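Local coordinates for protein HTLV-2 integrase catalytic core domain (Human T-cell leukemia virus 2, PDB 6QBW) that probably inserts the viral DNA into host DNA, being the catalytic core domain of a retroviral integrase with an RNase H-like fold, at residues N7-G12 against H66-N71. Sequence-based numbering, arbitrary orientation.
Sequences NHIWQG and HINTDN. With CA (calcium ion), chain B.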
# COMPACT_ATOMS: atom_id res chain seq x y z
N ASN A 7 -5.63 2.69 -18.11
CA ASN A 7 -5.14 4.06 -18.02
C ASN A 7 -5.20 4.87 -19.32
O ASN A 7 -4.60 5.93 -19.42
CB ASN A 7 -3.73 4.09 -17.42
CG ASN A 7 -3.67 3.47 -16.03
OD1 ASN A 7 -4.63 3.57 -15.26
ND2 ASN A 7 -2.56 2.83 -15.71
N HIS A 8 -5.94 4.39 -20.32
CA HIS A 8 -6.22 5.18 -21.51
C HIS A 8 -7.23 6.27 -21.14
O HIS A 8 -6.94 7.46 -21.27
CB HIS A 8 -6.73 4.30 -22.66
CG HIS A 8 -7.03 5.05 -23.93
ND1 HIS A 8 -7.85 4.54 -24.92
CD2 HIS A 8 -6.63 6.27 -24.36
CE1 HIS A 8 -7.93 5.41 -25.91
NE2 HIS A 8 -7.21 6.47 -25.60
N ILE A 9 -8.39 5.85 -20.64
CA ILE A 9 -9.46 6.78 -20.27
C ILE A 9 -10.05 6.41 -18.91
O ILE A 9 -10.51 5.28 -18.72
CB ILE A 9 -10.60 6.76 -21.29
CG1 ILE A 9 -10.10 7.14 -22.68
CG2 ILE A 9 -11.72 7.69 -20.85
CD1 ILE A 9 -11.06 6.74 -23.79
N TRP A 10 -10.03 7.36 -17.98
CA TRP A 10 -10.71 7.20 -16.69
C TRP A 10 -11.96 8.07 -16.68
O TRP A 10 -12.08 9.01 -17.46
CB TRP A 10 -9.82 7.68 -15.55
CG TRP A 10 -8.67 6.81 -15.18
CD1 TRP A 10 -8.22 5.71 -15.84
CD2 TRP A 10 -7.80 7.01 -14.07
NE1 TRP A 10 -7.12 5.20 -15.19
CE2 TRP A 10 -6.84 5.98 -14.10
CE3 TRP A 10 -7.74 7.96 -13.05
CZ2 TRP A 10 -5.83 5.87 -13.15
CZ3 TRP A 10 -6.73 7.85 -12.09
CH2 TRP A 10 -5.79 6.81 -12.15
N GLN A 11 -12.87 7.74 -15.77
CA GLN A 11 -13.96 8.62 -15.41
C GLN A 11 -13.86 8.94 -13.92
O GLN A 11 -13.42 8.11 -13.13
CB GLN A 11 -15.30 7.97 -15.72
CG GLN A 11 -15.61 7.92 -17.20
CD GLN A 11 -16.91 7.21 -17.50
OE1 GLN A 11 -17.69 6.91 -16.60
NE2 GLN A 11 -17.16 6.94 -18.78
N GLY A 12 -14.26 10.16 -13.56
CA GLY A 12 -14.18 10.63 -12.19
C GLY A 12 -15.44 11.36 -11.77
O GLY A 12 -16.06 12.06 -12.58
N HIS A 66 -6.35 10.23 -20.42
CA HIS A 66 -7.60 11.01 -20.44
C HIS A 66 -8.40 10.80 -19.15
O HIS A 66 -8.40 9.71 -18.58
CB HIS A 66 -8.49 10.59 -21.61
CG HIS A 66 -7.92 10.90 -22.96
ND1 HIS A 66 -8.00 12.15 -23.54
CD2 HIS A 66 -7.28 10.11 -23.86
CE1 HIS A 66 -7.42 12.11 -24.73
NE2 HIS A 66 -6.98 10.89 -24.95
N ILE A 67 -9.10 11.86 -18.72
CA ILE A 67 -10.08 11.77 -17.64
C ILE A 67 -11.36 12.49 -18.05
O ILE A 67 -11.30 13.57 -18.64
CB ILE A 67 -9.54 12.34 -16.31
CG1 ILE A 67 -9.02 13.76 -16.48
CG2 ILE A 67 -8.43 11.46 -15.77
CD1 ILE A 67 -8.89 14.52 -15.17
N ASN A 68 -12.51 11.90 -17.75
CA ASN A 68 -13.80 12.52 -18.02
C ASN A 68 -14.58 12.73 -16.72
O ASN A 68 -14.73 11.81 -15.92
CB ASN A 68 -14.63 11.67 -18.99
CG ASN A 68 -13.99 11.56 -20.36
OD1 ASN A 68 -13.84 10.47 -20.91
ND2 ASN A 68 -13.60 12.69 -20.93
N THR A 69 -15.05 13.95 -16.50
CA THR A 69 -15.81 14.28 -15.30
C THR A 69 -17.05 15.10 -15.64
O THR A 69 -17.25 15.46 -16.80
CB THR A 69 -14.96 15.10 -14.29
OG1 THR A 69 -14.73 16.42 -14.81
CG2 THR A 69 -13.63 14.41 -14.02
N ASP A 70 -17.87 15.35 -14.64
CA ASP A 70 -18.99 16.27 -14.78
C ASP A 70 -18.49 17.70 -14.56
O ASP A 70 -17.29 17.92 -14.38
CB ASP A 70 -20.15 15.89 -13.82
CG ASP A 70 -19.75 15.89 -12.35
OD1 ASP A 70 -18.70 16.47 -11.98
OD2 ASP A 70 -20.49 15.31 -11.53
N ASN A 71 -19.41 18.67 -14.58
CA ASN A 71 -19.08 20.08 -14.34
C ASN A 71 -19.13 20.45 -12.86
O ASN A 71 -19.33 21.61 -12.53
CB ASN A 71 -20.05 20.98 -15.11
CG ASN A 71 -19.95 20.78 -16.60
OD1 ASN A 71 -19.55 19.72 -17.07
ND2 ASN A 71 -20.33 21.81 -17.36
CA CA B . -21.08 14.93 -9.07
O HOH W 1 -18.43 12.90 -12.80
O HOH W 2 -18.83 15.83 -9.33
O HOH W 3 -22.52 12.98 -9.79
O HOH W 4 -21.81 16.00 -7.15
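Trp10 and Ile67 pair across strands 9-12 and 66-68, their side chains side by side on one face of the sheet, and illustrate how a parallel pair within a mixed sheet has a packed face and a looser one. The backbones, 9-12 being the start of strand 9-19, are sewn together by four hydrogen bonds in alternation: His66 N to His8 O, Trp10 N to His66 O (2.9 Å), Asn68 N to Trp10 O and Gly12 N to Asn68 O. On the packed face, Trp10 CB rests 4.0 Å from Ile67 CG2. The indole leads away from Ile67; its NE1 donates to a lone pair of Asn7 OD1, near the ring plane (3.0 Å), which helps set its rotation. Helix 47-61 covers this face, with Phe54 touching both Trp10 and Ile67.

On the other face Gln11, His66 and Asn68 stay partly exposed, though Ile9 among them is buried. Here Ile9 CG2 lies 3.5 Å from Asn68 OD1, while Ile9 CG1 sits over the centre of the His8 ring. His8 reaches alongside His66 because its CG lies opposite the backbone N (chi1 -180°); His8 CD2 meets the edge of the His66 ring, in its plane, 3.9 Å from His66 CD2, with the ring planes at 66°.

At Gly12 O backbone N-H bonding ends; a water placed rather close to that oxygen bridges, weakly, to Asp70 N. Asp70 OD2 binds the calcium ion at 2.6 Å, and its OD1 takes hydrogen bonds from a calcium-bound water and from Gly72 N. Asp13 OD1 and Val14 O complete the protein ligands. Asp13, within strand 9-19, and Asp70, just beyond strand 66-68, bind the calcium together, consistent with the two aspartates of the DDE active site of RNase H-like integrases.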